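Local coordinates for protein glutaredoxin (Methanosarcina acetivorans, PDB 5CAX) that reduces protein disulfides in a coenzyme M-dependent manner, as a glutaredoxin-like enzyme of the thioredoxin superfamily named methanoredoxin, at residues 64-67 and 68-72. Residues are numbered along the deposited sequence; the frame is centred on the assembly and turned at random.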
loop_
_atom_site.group_PDB
_atom_site.type_symbol
_atom_site.label_atom_id
_atom_site.label_comp_id
_atom_site.label_asym_id
_atom_site.label_seq_id
_atom_site.Cartn_x
_atom_site.Cartn_y
_atom_site.Cartn_z
ATOM N N ILE A 64 -6.795 5.915 -7.729
ATOM C CA ILE A 64 -6.165 7.223 -7.597
ATOM C C ILE A 64 -6.914 8.127 -6.610
ATOM O O ILE A 64 -6.294 8.815 -5.782
ATOM C CB ILE A 64 -6.083 7.931 -8.962
ATOM C CG1 ILE A 64 -5.004 7.294 -9.830
ATOM C CG2 ILE A 64 -5.783 9.404 -8.785
ATOM C CD1 ILE A 64 -3.685 7.245 -9.158
ATOM N N LYS A 65 -8.246 8.108 -6.708
ATOM C CA LYS A 65 -9.141 8.905 -5.866
ATOM C C LYS A 65 -9.089 8.476 -4.402
ATOM O O LYS A 65 -9.237 9.294 -3.499
ATOM C CB LYS A 65 -10.574 8.806 -6.393
ATOM C CG LYS A 65 -11.362 10.097 -6.325
ATOM C CD LYS A 65 -11.952 10.439 -7.686
ATOM C CE LYS A 65 -12.775 9.277 -8.217
ATOM N NZ LYS A 65 -13.585 9.646 -9.406
ATOM N N GLN A 66 -8.907 7.187 -4.169
ATOM C CA GLN A 66 -8.738 6.692 -2.818
ATOM C C GLN A 66 -7.413 7.175 -2.231
ATOM O O GLN A 66 -7.355 7.632 -1.090
ATOM C CB GLN A 66 -8.834 5.154 -2.812
ATOM C CG GLN A 66 -8.218 4.397 -1.616
ATOM C CD GLN A 66 -9.080 4.394 -0.371
ATOM O OE1 GLN A 66 -10.007 5.211 -0.219
ATOM N NE2 GLN A 66 -8.804 3.439 0.522
ATOM N N VAL A 67 -6.347 7.044 -3.006
ATOM C CA VAL A 67 -5.027 7.480 -2.558
ATOM C C VAL A 67 -5.029 8.955 -2.141
ATOM O O VAL A 67 -4.451 9.309 -1.118
ATOM C CB VAL A 67 -3.947 7.225 -3.649
ATOM C CG1 VAL A 67 -2.692 8.015 -3.370
ATOM C CG2 VAL A 67 -3.616 5.735 -3.727
ATOM N N SER A 68 -5.708 9.802 -2.908
ATOM C CA SER A 68 -5.708 11.232 -2.628
ATOM C C SER A 68 -6.458 11.604 -1.341
ATOM O O SER A 68 -6.196 12.660 -0.767
ATOM C CB SER A 68 -6.279 12.019 -3.813
ATOM O OG SER A 68 -7.578 11.614 -4.148
ATOM N N ARG A 69 -7.380 10.757 -0.888
ATOM C CA ARG A 69 -8.090 10.994 0.375
ATOM C C ARG A 69 -7.112 10.962 1.559
ATOM O O ARG A 69 -7.321 11.639 2.559
ATOM C CB ARG A 69 -9.205 9.956 0.606
ATOM C CG ARG A 69 -10.410 10.104 -0.319
ATOM C CD ARG A 69 -11.452 8.995 -0.130
ATOM N NE ARG A 69 -12.279 9.162 1.059
ATOM C CZ ARG A 69 -12.419 8.265 2.032
ATOM N NH1 ARG A 69 -11.740 7.118 2.002
ATOM N NH2 ARG A 69 -13.245 8.521 3.048
ATOM N N PHE A 70 -6.032 10.198 1.422
ATOM C CA PHE A 70 -5.029 10.042 2.477
ATOM C C PHE A 70 -3.728 10.766 2.118
ATOM O O PHE A 70 -2.910 11.102 2.984
ATOM C CB PHE A 70 -4.784 8.548 2.715
ATOM C CG PHE A 70 -6.002 7.823 3.214
ATOM C CD1 PHE A 70 -6.155 7.552 4.562
ATOM C CD2 PHE A 70 -7.019 7.466 2.341
ATOM C CE1 PHE A 70 -7.272 6.921 5.027
ATOM C CE2 PHE A 70 -8.149 6.835 2.806
ATOM C CZ PHE A 70 -8.273 6.557 4.152
ATOM N N ASN A 71 -3.559 11.002 0.822
ATOM C CA ASN A 71 -2.363 11.618 0.294
ATOM C C ASN A 71 -2.713 12.585 -0.841
ATOM O O ASN A 71 -2.780 12.182 -1.995
ATOM C CB ASN A 71 -1.400 10.520 -0.172
ATOM C CG ASN A 71 -0.099 11.067 -0.699
ATOM O OD1 ASN A 71 0.253 12.237 -0.457
ATOM N ND2 ASN A 71 0.639 10.226 -1.419
ATOM N N PRO A 72 -2.978 13.861 -0.517
ATOM C CA PRO A 72 -3.323 14.823 -1.577
ATOM C C PRO A 72 -2.237 14.973 -2.658
ATOM O O PRO A 72 -2.541 15.395 -3.776
ATOM C CB PRO A 72 -3.530 16.143 -0.810
ATOM C CG PRO A 72 -2.950 15.924 0.548
ATOM C CD PRO A 72 -3.090 14.459 0.823
#
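Val67 O is shared by two backbone donors near the C-terminal end of helix 57-70, Asn71 N at 2.7 Å and Phe70 N at 3.1 Å. Ser68 N reaches Ile64 O at 3.1 Å, an i to i-4 bond like that of Asn71, whereas Phe70 N and, weakly, Arg69 N to Gln66 O span i to i-3. With both spans present, the helical hydrogen bonding becomes irregular here.

Side-chain hydrogen bonds supplement the backbone. Ser68 OG donates to Lys65 O at 2.9 Å; with chi1 at 57°, the hydroxyl folds back over the preceding turn and meets the carbonyl from above its plane. An alanine here would probably leave Lys65 O without this donor. Gln66 OE1 meets the guanidinium edge of Arg69, where NH1 lies 3.4 Å from OE1, a weak bond although the two flat groups are only 13° apart.

Van der Waals contact adds Phe70, whose ring edge brings CD2 to 3.5 Å from the backbone Gln66 O, in the ring plane. Separately, the Gln66 side-chain amide, turned 70° from the ring, brings OE1 to 3.9 Å from Phe70 CE2.

This part of helix 57-70 packs on the four-stranded mixed sheet of the glutaredoxin fold: Gln66 and Val67 touch Tyr25 of strand 22-26, and Phe70 packs on Ile80 of strand 78-81 and Ala86 of strand 85-88. Asn71 ND2 bonds to Ser75 OG and Thr78 OG1, tying the helix exit to the start of strand 78-81.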